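Surface protein SPB1 (Streptococcus agalactiae, PDB 4UZG) forms the backbone of the group B streptococcus pilus 2b, its subunits probably being joined covalently by sortases into a fibre on the cell surface. Local coordinates at residues 2-6 / 18-22; 23-27 / 118-122; 35-41 / 149-155; 56-62 / 121-127; 76-82 / 95-101. All coordinates share one frame; numbering follows the deposited sequence. Where two conformers were deposited one is given.

Contact 1: residues 2-6 / 18-22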
# COMPACT_ATOMS: atom_id res chain seq x y z
N GLY A 2 7.03 8.94 10.99
CA GLY A 2 7.60 10.20 10.57
C GLY A 2 6.57 11.13 9.96
O GLY A 2 5.37 11.02 10.24
N GLY A 3 7.05 12.07 9.14
CA GLY A 3 6.23 13.10 8.52
C GLY A 3 5.50 12.69 7.26
O GLY A 3 4.73 13.45 6.72
N LYS A 4 5.72 11.47 6.79
CA LYS A 4 4.98 10.92 5.67
C LYS A 4 4.36 9.61 6.17
O LYS A 4 5.08 8.72 6.64
CB LYS A 4 5.85 10.66 4.45
CG LYS A 4 5.04 10.28 3.22
CD LYS A 4 5.90 9.98 1.97
CE LYS A 4 5.02 9.71 0.80
NZ LYS A 4 5.75 9.31 -0.42
N THR A 5 3.03 9.51 6.09
CA THR A 5 2.31 8.35 6.60
C THR A 5 1.27 7.87 5.59
O THR A 5 0.93 8.59 4.65
CB THR A 5 1.60 8.69 7.93
OG1 THR A 5 0.69 9.77 7.73
CG2 THR A 5 2.58 9.05 9.02
N VAL A 6 0.80 6.64 5.79
CA VAL A 6 -0.30 6.08 5.03
C VAL A 6 -1.40 5.66 6.00
O VAL A 6 -1.14 5.47 7.20
CB VAL A 6 0.12 4.90 4.12
CG1 VAL A 6 1.05 5.44 3.05
CG2 VAL A 6 0.77 3.78 4.91
N LYS A 18 -4.10 6.17 1.01
CA LYS A 18 -4.12 7.61 1.33
C LYS A 18 -2.87 7.98 2.08
O LYS A 18 -2.59 7.43 3.16
CB LYS A 18 -5.35 8.04 2.11
CG LYS A 18 -5.39 9.56 2.20
CD LYS A 18 -6.75 10.11 2.61
CE LYS A 18 -6.91 11.57 2.19
NZ LYS A 18 -6.93 11.71 0.70
N TYR A 19 -2.13 8.89 1.47
CA TYR A 19 -0.89 9.42 2.01
C TYR A 19 -1.11 10.77 2.66
O TYR A 19 -1.92 11.58 2.18
CB TYR A 19 0.08 9.65 0.87
CG TYR A 19 0.64 8.42 0.17
CD1 TYR A 19 1.80 7.83 0.62
CD2 TYR A 19 0.04 7.90 -0.96
CE1 TYR A 19 2.37 6.76 -0.04
CE2 TYR A 19 0.60 6.81 -1.63
CZ TYR A 19 1.77 6.25 -1.18
OH TYR A 19 2.30 5.21 -1.90
N THR A 20 -0.35 11.03 3.72
CA THR A 20 -0.33 12.32 4.38
C THR A 20 1.12 12.77 4.57
O THR A 20 1.92 12.04 5.15
CB THR A 20 -1.03 12.28 5.75
OG1 THR A 20 -2.38 11.83 5.57
CG2 THR A 20 -1.08 13.66 6.38
N ILE A 21 1.43 13.97 4.08
CA ILE A 21 2.72 14.61 4.30
C ILE A 21 2.46 15.76 5.27
O ILE A 21 1.60 16.60 5.00
CB ILE A 21 3.30 15.18 3.00
CG1 ILE A 21 3.52 14.07 1.98
CG2 ILE A 21 4.59 15.94 3.31
CD1 ILE A 21 3.69 14.62 0.56
N THR A 22 3.20 15.82 6.36
CA THR A 22 3.03 16.84 7.40
C THR A 22 4.37 17.53 7.64
O THR A 22 5.39 16.84 7.82
CB THR A 22 2.49 16.18 8.73
OG1 THR A 22 1.25 15.49 8.47
CG2 THR A 22 2.27 17.20 9.84
O HOH W 1 1.90 12.70 8.06
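Strand 4-6 runs antiparallel to residues 18-22, with the two axes 4.7 Å apart and their directions at 158°. Thr5 and Thr20 form the hydrogen-bonded pair, each N giving to the other's O at 2.9 Å. Thr22 N also donates to Gly3 O, at 2.8 Å. Lys4 faces Ile21 and Val6 faces Tyr19 as non-hydrogen-bonded pairs. Val6 CG1 lies alongside the ring of Tyr19, 3.5 Å from CD1. Lys4 CG stands opposite the backbone N (chi1 -172°) and the chain stays extended. Its CE therefore passes the same ring, 3.7 Å from Tyr19 CD1.

The strands make a beta hairpin at the edge of the large sheet. Lys4 NZ is bonded covalently to Asn147 CG, an intramolecular isopeptide bond of the kind known from Gram-positive pilins. It ties the edge strand to strand 146-153. Asp42 OD1 makes a weak hydrogen bond with Lys4 NZ, and the ring of Tyr127 lies nearly parallel to that of Tyr19.

On the other face Thr5 and Thr20 lie side by side, with Thr5 OG1 3.6 Å from Thr20 CB. Water 1 donates to Thr20 O at 3.0 Å and is hydrogen-bonded to the hydroxyl of Thr5.

Contact 2: residues 23-27 / 118-122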
# COMPACT_ATOMS: atom_id res chain seq x y z
N TYR A 23 4.37 18.87 7.68
CA TYR A 23 5.56 19.66 7.96
C TYR A 23 5.16 20.71 8.97
O TYR A 23 4.36 21.59 8.69
CB TYR A 23 6.04 20.31 6.68
CG TYR A 23 7.27 21.17 6.82
CD1 TYR A 23 8.54 20.62 6.76
CD2 TYR A 23 7.15 22.55 6.88
CE1 TYR A 23 9.66 21.41 6.80
CE2 TYR A 23 8.27 23.36 6.94
CZ TYR A 23 9.52 22.78 6.91
OH TYR A 23 10.63 23.59 6.94
N LYS A 24 5.72 20.61 10.16
CA LYS A 24 5.29 21.42 11.29
C LYS A 24 6.07 22.68 11.51
O LYS A 24 5.73 23.48 12.39
CB LYS A 24 5.32 20.58 12.56
CG LYS A 24 4.25 19.50 12.61
CD LYS A 24 3.91 19.27 14.09
CE LYS A 24 3.27 17.95 14.41
NZ LYS A 24 4.20 16.85 14.11
N ASN A 25 7.11 22.90 10.75
CA ASN A 25 7.93 24.05 11.09
C ASN A 25 7.81 25.25 10.16
O ASN A 25 8.80 25.96 9.97
CB ASN A 25 9.34 23.53 11.26
CG ASN A 25 9.38 22.37 12.26
OD1 ASN A 25 8.63 22.39 13.24
ND2 ASN A 25 10.22 21.38 12.03
N ALA A 26 6.62 25.54 9.63
CA ALA A 26 6.57 26.53 8.56
C ALA A 26 6.42 27.93 9.14
O ALA A 26 5.36 28.29 9.66
CB ALA A 26 5.45 26.20 7.62
N VAL A 27 7.51 28.70 9.06
CA VAL A 27 7.58 30.06 9.58
C VAL A 27 8.07 31.01 8.48
O VAL A 27 8.37 30.61 7.36
CB VAL A 27 8.49 30.16 10.83
CG1 VAL A 27 7.90 29.36 11.98
CG2 VAL A 27 9.90 29.72 10.50
N LYS A 118 0.96 33.87 9.42
CA LYS A 118 1.67 34.34 10.59
C LYS A 118 1.87 33.21 11.57
O LYS A 118 1.17 32.17 11.54
CB LYS A 118 0.96 35.53 11.24
CG LYS A 118 -0.48 35.29 11.54
CD LYS A 118 -1.15 36.52 12.15
CE LYS A 118 -2.56 36.19 12.64
NZ LYS A 118 -3.20 37.33 13.35
N GLY A 119 2.89 33.40 12.40
CA GLY A 119 3.23 32.46 13.44
C GLY A 119 3.81 31.18 12.88
O GLY A 119 4.47 31.16 11.85
N ILE A 120 3.57 30.13 13.64
CA ILE A 120 4.10 28.81 13.33
C ILE A 120 2.99 27.99 12.71
O ILE A 120 1.94 27.82 13.31
CB ILE A 120 4.60 28.15 14.63
CG1 ILE A 120 5.56 29.09 15.37
CG2 ILE A 120 5.25 26.85 14.31
CD1 ILE A 120 5.73 28.75 16.81
N ASN A 121 3.22 27.51 11.50
CA ASN A 121 2.20 26.79 10.75
C ASN A 121 2.61 25.37 10.42
O ASN A 121 3.79 25.06 10.25
CB ASN A 121 1.89 27.56 9.47
CG ASN A 121 1.19 28.86 9.76
OD1 ASN A 121 0.01 28.86 10.08
ND2 ASN A 121 1.92 29.96 9.67
N THR A 122 1.59 24.52 10.29
CA THR A 122 1.76 23.18 9.77
C THR A 122 1.21 23.12 8.35
O THR A 122 0.05 23.47 8.10
CB THR A 122 1.01 22.16 10.64
OG1 THR A 122 1.59 22.17 11.95
CG2 THR A 122 1.11 20.76 10.04
O HOH W 2 3.43 23.70 13.36
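Ala26 and Asn121 form an antiparallel hydrogen-bonded pair just after a beta bulge in strand 16-26. Lys24 and Asn25 together stand opposite Thr122, while Tyr23 is bonded through the backbone to Ile123. The bulge puts one extra residue of strand 16-26 into its pairing with strand 121-131.

Two direct backbone bonds cross the contact. Ala26 N gives to Asn121 O, and Asn121 N gives to Ala26 O, each at 2.9 Å. A weaker carbon contact precedes them, with Thr122 CA 3.2 Å from Tyr23 O. At the bulge Lys24 O and Asn121 O are both acceptors and do not bond to each other. Water 2 joins Lys24 O to the hydroxyl of Thr122, although its distance to Lys24 O is modelled doubtfully short.

Side-chain packing is slight. Ala26 CB rests against the carbonyl of Asn121, 3.3 Å from its O. Lys24 CG runs beside Thr122 OG1, 3.8 Å away. An apolar contact forms where the strands part, with Val27 CG1 4.1 Å from Ile120 CG1. Ala26 also touches Trp97.

The side chain of Asn121 turns back on its own segment, with CG beside the backbone N (chi1 -69°). ND2 gives to Lys118 O at 3.0 Å, approaching from above that carbonyl plane.

Contact 3: residues 35-41 / 149-155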
# COMPACT_ATOMS: atom_id res chain seq x y z
N VAL A 35 11.34 33.86 4.01
CA VAL A 35 10.77 32.72 3.30
C VAL A 35 9.65 33.21 2.40
O VAL A 35 8.63 33.74 2.86
CB VAL A 35 10.24 31.65 4.26
CG1 VAL A 35 9.60 30.51 3.47
CG2 VAL A 35 11.37 31.13 5.14
N TYR A 36 9.82 32.97 1.11
CA TYR A 36 8.81 33.37 0.12
C TYR A 36 8.07 32.16 -0.49
O TYR A 36 7.08 32.36 -1.20
CB TYR A 36 9.40 34.27 -0.97
CG TYR A 36 10.55 33.63 -1.71
CD1 TYR A 36 10.32 32.76 -2.75
CD2 TYR A 36 11.87 33.86 -1.32
CE1 TYR A 36 11.38 32.16 -3.42
CE2 TYR A 36 12.93 33.28 -1.99
CZ TYR A 36 12.66 32.41 -3.02
OH TYR A 36 13.68 31.78 -3.71
N GLN A 37 8.51 30.93 -0.21
CA GLN A 37 7.78 29.75 -0.63
C GLN A 37 8.23 28.55 0.16
O GLN A 37 9.33 28.54 0.70
CB GLN A 37 8.00 29.48 -2.13
CG GLN A 37 9.43 29.12 -2.48
CD GLN A 37 9.66 28.96 -3.96
OE1 GLN A 37 8.91 29.49 -4.78
NE2 GLN A 37 10.71 28.25 -4.32
N TYR A 38 7.36 27.53 0.19
CA TYR A 38 7.75 26.18 0.58
C TYR A 38 7.52 25.27 -0.60
O TYR A 38 6.48 25.36 -1.27
CB TYR A 38 6.98 25.68 1.83
CG TYR A 38 7.49 26.29 3.09
CD1 TYR A 38 8.57 25.74 3.76
CD2 TYR A 38 6.93 27.46 3.59
CE1 TYR A 38 9.09 26.35 4.89
CE2 TYR A 38 7.43 28.06 4.73
CZ TYR A 38 8.53 27.53 5.36
OH TYR A 38 9.07 28.13 6.48
N VAL A 39 8.46 24.37 -0.85
CA VAL A 39 8.38 23.43 -1.97
C VAL A 39 8.32 22.01 -1.43
O VAL A 39 9.22 21.57 -0.69
CB VAL A 39 9.61 23.58 -2.88
CG1 VAL A 39 9.47 22.64 -4.07
CG2 VAL A 39 9.80 25.03 -3.34
N ILE A 40 7.27 21.28 -1.81
CA ILE A 40 7.06 19.89 -1.42
C ILE A 40 7.27 19.05 -2.67
O ILE A 40 6.54 19.18 -3.65
CB ILE A 40 5.63 19.69 -0.89
CG1 ILE A 40 5.37 20.58 0.33
CG2 ILE A 40 5.39 18.21 -0.57
CD1 ILE A 40 4.58 21.85 0.02
N LYS A 41 8.28 18.18 -2.63
CA LYS A 41 8.60 17.31 -3.75
C LYS A 41 8.42 15.87 -3.33
O LYS A 41 8.97 15.46 -2.32
CB LYS A 41 10.04 17.50 -4.20
CG LYS A 41 10.27 18.75 -4.98
CD LYS A 41 11.70 18.88 -5.48
CE LYS A 41 11.90 20.18 -6.25
NZ LYS A 41 13.28 20.27 -6.82
N ALA A 149 9.10 12.20 0.45
CA ALA A 149 8.69 13.59 0.29
C ALA A 149 9.69 14.48 1.00
O ALA A 149 10.04 14.23 2.14
CB ALA A 149 7.31 13.81 0.88
N THR A 150 10.10 15.55 0.32
CA THR A 150 10.94 16.57 0.93
C THR A 150 10.13 17.87 0.98
O THR A 150 9.30 18.14 0.09
CB THR A 150 12.24 16.79 0.17
OG1 THR A 150 11.94 17.22 -1.16
CG2 THR A 150 13.09 15.55 0.16
N ILE A 151 10.41 18.69 1.99
CA ILE A 151 9.83 20.00 2.11
C ILE A 151 10.98 20.97 2.42
O ILE A 151 11.70 20.78 3.41
CB ILE A 151 8.75 20.07 3.20
CG1 ILE A 151 7.68 18.97 2.99
CG2 ILE A 151 8.16 21.49 3.23
CD1 ILE A 151 7.92 17.68 3.84
N ASN A 152 11.12 21.99 1.58
CA ASN A 152 12.23 22.95 1.72
C ASN A 152 11.69 24.36 1.57
O ASN A 152 10.81 24.62 0.73
CB ASN A 152 13.26 22.75 0.61
CG ASN A 152 14.12 21.51 0.79
OD1 ASN A 152 15.08 21.51 1.55
ND2 ASN A 152 13.78 20.45 0.08
N PRO A 153 12.24 25.33 2.32
CA PRO A 153 11.96 26.74 2.04
C PRO A 153 12.70 27.18 0.80
O PRO A 153 13.79 26.68 0.51
CB PRO A 153 12.50 27.43 3.28
CG PRO A 153 13.68 26.57 3.67
CD PRO A 153 13.27 25.15 3.35
N ASN A 154 12.15 28.19 0.13
CA ASN A 154 12.85 28.91 -0.93
C ASN A 154 13.45 27.93 -1.92
O ASN A 154 12.70 27.12 -2.47
CB ASN A 154 13.83 29.92 -0.31
CG ASN A 154 13.10 30.99 0.47
OD1 ASN A 154 11.87 31.10 0.40
ND2 ASN A 154 13.85 31.81 1.19
N THR A 155 14.76 28.01 -2.19
CA THR A 155 15.36 27.12 -3.19
C THR A 155 16.30 26.10 -2.58
O THR A 155 17.10 25.47 -3.28
CB THR A 155 16.07 27.90 -4.28
OG1 THR A 155 17.11 28.69 -3.70
CG2 THR A 155 15.10 28.79 -5.03
O HOH W 3 11.36 19.99 -1.54
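Ala149 CA lies 3.2 Å from Lys41 O, where residues 149-155 begin to run antiparallel along 35-41. Hydrogen-bonded and non-hydrogen-bonded pairs alternate from here in a regular ladder of the large sheet. Thr150 makes two backbone bonds with Lys41, N to O each way, both 2.9 Å long. Its OG1 sits between the backbone N and the carbonyl carbon (chi1 61°), beside Lys41 CB, and is hydrogen-bonded to water 3. That water also gives to Val39 O and accepts from Asn152 ND2, linking the strands on this face.

Ile151 points to the other face, where its CG1 lies beside Ile40 CG1 at 3.9 Å. Asn152 pairs with Val39 through the backbone, while its OD1 accepts from Asp159 N. Pro153 falls in a non-hydrogen-bonded position, so its missing N-H costs no bond to Tyr38. Its CB touches Tyr38 CE1 at 3.9 Å.

Asn154, with positive phi, ends the ladder. Its N still gives to Gln37 O, at 2.9 Å. Its side chain then takes over the bonding: OD1 takes Tyr36 N on a lone pair at 2.9 Å, and a weak bond from Gln37 N. The amide stacks over one face of the Tyr36 ring, the planes 12° apart. Gln37 NE2 donates to Asn154 O from above the carbonyl plane.

Strand 37-43 lies between strands 90-96 and 146-153, and Ile151 packs on Ile21 and Tyr23 of strand 16-26.

Contact 4: residues 56-62 / 121-127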
# COMPACT_ATOMS: atom_id res chain seq x y z
N SER A 56 -5.37 14.49 -6.79
CA SER A 56 -6.07 14.03 -5.59
C SER A 56 -5.71 14.84 -4.33
O SER A 56 -6.13 14.47 -3.24
CB SER A 56 -5.78 12.55 -5.36
OG SER A 56 -4.41 12.32 -5.08
N TYR A 57 -4.96 15.92 -4.48
CA TYR A 57 -4.41 16.63 -3.32
C TYR A 57 -5.43 17.42 -2.54
O TYR A 57 -6.34 18.04 -3.10
CB TYR A 57 -3.29 17.63 -3.74
CG TYR A 57 -2.40 17.03 -4.76
CD1 TYR A 57 -1.40 16.14 -4.40
CD2 TYR A 57 -2.62 17.25 -6.11
CE1 TYR A 57 -0.65 15.47 -5.34
CE2 TYR A 57 -1.86 16.60 -7.07
CZ TYR A 57 -0.89 15.68 -6.68
OH TYR A 57 -0.15 15.00 -7.59
N GLU A 58 -5.22 17.45 -1.23
CA GLU A 58 -5.81 18.46 -0.36
C GLU A 58 -4.62 19.09 0.36
O GLU A 58 -3.85 18.39 1.02
CB GLU A 58 -6.81 17.86 0.62
CG GLU A 58 -7.47 18.89 1.49
CD GLU A 58 -8.91 19.14 1.11
OE1 GLU A 58 -9.25 18.97 -0.08
OE2 GLU A 58 -9.71 19.51 2.00
N VAL A 59 -4.49 20.41 0.22
CA VAL A 59 -3.35 21.13 0.74
C VAL A 59 -3.87 22.15 1.75
O VAL A 59 -4.69 23.00 1.40
CB VAL A 59 -2.56 21.85 -0.38
CG1 VAL A 59 -1.32 22.49 0.19
CG2 VAL A 59 -2.23 20.88 -1.52
N THR A 60 -3.38 22.08 2.99
CA THR A 60 -3.83 22.98 4.03
C THR A 60 -2.65 23.56 4.81
O THR A 60 -1.57 22.96 4.92
CB THR A 60 -4.77 22.27 5.03
OG1 THR A 60 -4.08 21.20 5.66
CG2 THR A 60 -6.06 21.77 4.40
N ILE A 61 -2.93 24.72 5.40
CA ILE A 61 -2.06 25.36 6.35
C ILE A 61 -2.85 25.50 7.65
O ILE A 61 -3.95 26.06 7.65
CB ILE A 61 -1.58 26.76 5.87
CG1 ILE A 61 -0.86 26.64 4.51
CG2 ILE A 61 -0.69 27.39 6.93
CD1 ILE A 61 -0.56 27.95 3.89
N THR A 62 -2.29 24.99 8.74
CA THR A 62 -2.95 25.04 10.05
C THR A 62 -2.06 25.84 11.00
O THR A 62 -0.88 25.52 11.18
CB THR A 62 -3.17 23.64 10.61
OG1 THR A 62 -3.88 22.85 9.65
CG2 THR A 62 -3.98 23.69 11.90
N ASN A 121 3.22 27.51 11.50
CA ASN A 121 2.20 26.79 10.75
C ASN A 121 2.61 25.37 10.42
O ASN A 121 3.79 25.06 10.25
CB ASN A 121 1.89 27.56 9.47
CG ASN A 121 1.19 28.86 9.76
OD1 ASN A 121 0.01 28.86 10.08
ND2 ASN A 121 1.92 29.96 9.67
N THR A 122 1.59 24.52 10.29
CA THR A 122 1.76 23.18 9.77
C THR A 122 1.21 23.12 8.35
O THR A 122 0.05 23.47 8.10
CB THR A 122 1.01 22.16 10.64
OG1 THR A 122 1.59 22.17 11.95
CG2 THR A 122 1.11 20.76 10.04
N ILE A 123 2.04 22.66 7.43
CA ILE A 123 1.62 22.36 6.07
C ILE A 123 1.26 20.89 6.01
O ILE A 123 2.05 20.05 6.41
CB ILE A 123 2.74 22.68 5.07
CG1 ILE A 123 3.08 24.17 5.06
CG2 ILE A 123 2.35 22.21 3.66
CD1 ILE A 123 4.38 24.51 4.31
N THR A 124 0.07 20.58 5.51
CA THR A 124 -0.35 19.20 5.31
C THR A 124 -0.74 19.03 3.85
O THR A 124 -1.51 19.82 3.31
CB THR A 124 -1.53 18.80 6.23
OG1 THR A 124 -1.21 19.16 7.58
CG2 THR A 124 -1.80 17.32 6.17
N VAL A 125 -0.24 17.96 3.23
CA VAL A 125 -0.69 17.54 1.91
C VAL A 125 -1.19 16.12 2.03
O VAL A 125 -0.44 15.22 2.41
CB VAL A 125 0.45 17.61 0.86
CG1 VAL A 125 -0.02 17.09 -0.50
CG2 VAL A 125 1.01 19.02 0.73
N THR A 126 -2.45 15.90 1.70
CA THR A 126 -2.96 14.55 1.57
C THR A 126 -3.19 14.27 0.10
O THR A 126 -3.52 15.16 -0.68
CB THR A 126 -4.26 14.34 2.34
OG1 THR A 126 -5.30 15.15 1.80
CG2 THR A 126 -4.09 14.64 3.80
N TYR A 127 -3.00 13.01 -0.30
CA TYR A 127 -3.23 12.60 -1.67
C TYR A 127 -3.39 11.09 -1.68
O TYR A 127 -3.16 10.44 -0.65
CB TYR A 127 -2.08 13.06 -2.60
CG TYR A 127 -0.77 12.33 -2.38
CD1 TYR A 127 0.14 12.73 -1.42
CD2 TYR A 127 -0.46 11.20 -3.13
CE1 TYR A 127 1.33 12.04 -1.22
CE2 TYR A 127 0.73 10.50 -2.93
CZ TYR A 127 1.61 10.94 -1.97
OH TYR A 127 2.80 10.27 -1.74
O HOH W 4 -6.49 14.11 -0.47
O HOH W 5 -2.24 21.74 7.72
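Glu58 and Thr126, Thr60 and Thr124, and Thr62 and Thr122 are the hydrogen-bonded pairs of a regular antiparallel ladder. Its strands are neighbours in the large sheet, with axes 4.6 Å apart. Each pair has both backbone bonds, six in all. Between them Val59 faces Val125 and Ile61 faces Ile123, with side chains on the face turned to the core.

Tyr57 lies next to the Glu58-Thr126 pair. Its CB is 3.9 Å from Thr126 O. CG stands beside the backbone N (chi1 -43°), which brings the ring obliquely to Tyr127 CB. CD1 is 3.6 Å from that Tyr127 CB and also touches Val125 CG1. CE1 continues past the same Tyr127 CB at 3.9 Å. At the tip OH leaves the contact and is hydrogen-bonded to Glu86 OE2. The hydroxyl of Tyr127 is also held outside, by a weak hydrogen bond with Asp42 OD2.

Further along the inner face Val59 CG1 meets Val125 CG2 at 4.2 Å. Ile61, modelled in two conformers, has CG2 against the amide of Asn121 in one of them. In the hydrophobic core Ile95 touches Val59 and Ile123.

The outer face is largely threonine. Thr60 OG1 lies 3.5 Å from Thr124 CB, the two side chains side by side. Water 5 is hydrogen-bonded to the hydroxyls of Thr60, Thr62 and Thr124, and donates to Thr122 O at 2.9 Å. Water 4 similarly joins Ser56 O to Thr126 OG1. The two faces thus differ in chemistry: aliphatic and aromatic packing holds the inner one, while hydroxyls and bound water link the strands on the outer one.

Contact 5: residues 76-82 / 95-101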
# COMPACT_ATOMS: atom_id res chain seq x y z
N GLU A 76 -0.40 31.94 -9.39
CA GLU A 76 -0.23 33.28 -8.82
C GLU A 76 0.45 33.27 -7.45
O GLU A 76 0.25 32.36 -6.61
CB GLU A 76 -1.55 34.05 -8.76
CG GLU A 76 -2.72 33.33 -8.12
CD GLU A 76 -3.52 32.46 -9.10
OE1 GLU A 76 -2.94 31.54 -9.70
OE2 GLU A 76 -4.73 32.69 -9.26
N LYS A 77 1.28 34.28 -7.25
CA LYS A 77 2.01 34.48 -6.02
C LYS A 77 1.09 35.24 -5.06
O LYS A 77 1.20 36.46 -4.90
CB LYS A 77 3.27 35.29 -6.31
CG LYS A 77 4.29 35.28 -5.22
CD LYS A 77 5.40 36.28 -5.54
CE LYS A 77 6.55 36.18 -4.54
NZ LYS A 77 7.52 35.15 -4.94
N ALA A 78 0.18 34.49 -4.44
CA ALA A 78 -0.92 35.09 -3.68
C ALA A 78 -1.38 34.17 -2.56
O ALA A 78 -1.21 32.94 -2.62
CB ALA A 78 -2.08 35.42 -4.60
N THR A 79 -1.98 34.78 -1.54
CA THR A 79 -2.46 34.03 -0.40
C THR A 79 -3.49 32.98 -0.82
O THR A 79 -4.28 33.16 -1.76
CB THR A 79 -3.05 34.97 0.67
OG1 THR A 79 -3.21 34.25 1.89
CG2 THR A 79 -4.37 35.61 0.24
N GLY A 80 -3.44 31.83 -0.15
CA GLY A 80 -4.42 30.80 -0.37
C GLY A 80 -4.17 29.90 -1.56
O GLY A 80 -5.05 29.10 -1.88
N LYS A 81 -3.01 30.01 -2.20
CA LYS A 81 -2.71 29.30 -3.45
C LYS A 81 -1.60 28.27 -3.31
O LYS A 81 -0.71 28.40 -2.45
CB LYS A 81 -2.32 30.31 -4.55
CG LYS A 81 -3.34 31.39 -4.85
CD LYS A 81 -4.71 30.82 -5.19
CE LYS A 81 -4.70 30.02 -6.48
NZ LYS A 81 -6.09 29.57 -6.84
N TYR A 82 -1.60 27.29 -4.21
CA TYR A 82 -0.43 26.45 -4.42
C TYR A 82 -0.31 26.14 -5.90
O TYR A 82 -1.32 25.98 -6.58
CB TYR A 82 -0.47 25.15 -3.62
CG TYR A 82 -1.49 24.11 -4.08
CD1 TYR A 82 -2.80 24.13 -3.62
CD2 TYR A 82 -1.12 23.10 -4.95
CE1 TYR A 82 -3.72 23.18 -4.03
CE2 TYR A 82 -2.03 22.14 -5.36
CZ TYR A 82 -3.33 22.18 -4.90
OH TYR A 82 -4.21 21.20 -5.31
N ILE A 95 4.15 26.31 -2.55
CA ILE A 95 3.21 27.14 -1.83
C ILE A 95 3.85 28.54 -1.66
O ILE A 95 4.81 28.70 -0.91
CB ILE A 95 2.88 26.57 -0.45
CG1 ILE A 95 2.31 25.15 -0.58
CG2 ILE A 95 1.92 27.49 0.29
CD1 ILE A 95 2.07 24.44 0.75
N PRO A 96 3.33 29.56 -2.36
CA PRO A 96 3.87 30.90 -2.14
C PRO A 96 3.56 31.35 -0.71
O PRO A 96 2.48 31.09 -0.18
CB PRO A 96 3.16 31.76 -3.20
CG PRO A 96 1.91 31.04 -3.49
CD PRO A 96 2.25 29.56 -3.35
N TRP A 97 4.52 32.05 -0.11
CA TRP A 97 4.47 32.36 1.32
C TRP A 97 4.43 33.87 1.58
O TRP A 97 4.12 34.30 2.69
CB TRP A 97 5.69 31.74 2.01
CG TRP A 97 5.45 31.33 3.42
CD1 TRP A 97 6.02 31.87 4.54
CD2 TRP A 97 4.59 30.28 3.87
NE1 TRP A 97 5.56 31.22 5.65
CE2 TRP A 97 4.69 30.25 5.28
CE3 TRP A 97 3.78 29.36 3.23
CZ2 TRP A 97 3.98 29.33 6.05
CZ3 TRP A 97 3.06 28.45 4.00
CH2 TRP A 97 3.18 28.44 5.39
N ALA A 98 4.77 34.65 0.56
CA ALA A 98 4.81 36.11 0.69
C ALA A 98 4.60 36.69 -0.69
O ALA A 98 4.84 36.03 -1.70
CB ALA A 98 6.15 36.59 1.29
N ALA A 99 4.19 37.96 -0.74
CA ALA A 99 3.89 38.61 -2.01
C ALA A 99 5.14 38.88 -2.83
O ALA A 99 5.05 38.99 -4.05
CB ALA A 99 3.13 39.92 -1.78
N THR A 100 6.29 39.04 -2.18
CA THR A 100 7.58 39.28 -2.85
C THR A 100 8.69 38.50 -2.15
O THR A 100 8.49 38.02 -1.03
CB THR A 100 7.98 40.77 -2.85
OG1 THR A 100 8.20 41.20 -1.50
CG2 THR A 100 6.90 41.62 -3.49
N ASN A 101 9.86 38.39 -2.78
CA ASN A 101 10.92 37.51 -2.25
C ASN A 101 11.93 38.13 -1.28
O ASN A 101 12.65 37.39 -0.60
CB ASN A 101 11.71 36.87 -3.38
CG ASN A 101 10.83 36.18 -4.37
OD1 ASN A 101 9.70 35.83 -4.07
ND2 ASN A 101 11.33 36.02 -5.60
O HOH W 6 2.56 38.83 -5.40
O HOH W 7 -0.18 30.24 -0.37
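Pro96 touches residues 76-82 through CB, CG and CD. Its CD is 3.3 Å from Lys81 O, its CG is 3.8 Å from Ala78 O, and its CB faces Lys77 CA. Trp97 CB points away from residues 76-82. Ile95 CG2 lies at the edge of the Trp97 indole, in plane; Tyr38 meets it edge-to-face, and the ring of Tyr117 is inclined to it by about 55°. Tyr82 meets Ile95 through CB, 4.1 Å from CG1, because chi1 of 71° carries its ring off toward Val59 and Leu71.

This is the open end of the beta hairpin formed by strands 81-87 and 90-96. Before it the chain makes an inverse gamma turn centred on Lys77, then a type II beta turn from Ala78 to Lys81. Gly80 takes the positive phi in that turn.

Pro96 has no N-H to offer Lys81 O. Water 7 donates to that oxygen and also to Pro96 O. Water 6 in the same way links Lys77 O and Ala99 O, each at 2.8 Å. The Lys77 side chain runs extended past the carbonyls of Ala98 and Ala99 as far as CE and bends at the last torsion. Its NZ ends beside Asn101 OD1, at a modelled distance too short to be trusted.

How the contacts relate
From the N terminus, contact 1 closes first, as a local hairpin, and stands in series with the other four. Contact 2 opens next, on the same strand 16-26, and closes at residues 118-122. Contact 3 opens inside that span but closes later, at 149-155, so contacts 2 and 3 cross. Contact 4 lies within contact 3 and shares Asn121 and Thr122 with contact 2. Contact 5 is a short hairpin lying within contacts 2, 3 and 4. Contacts 1, 2 and 4 join strands 4-6, 16-26, 121-131 and 50-62 in order. Contact 5 joins 81-87 to 90-96, the sheet neighbour of 37-43, which contact 3 joins to 146-153. Ile123 packs on Ile95 across the two groups.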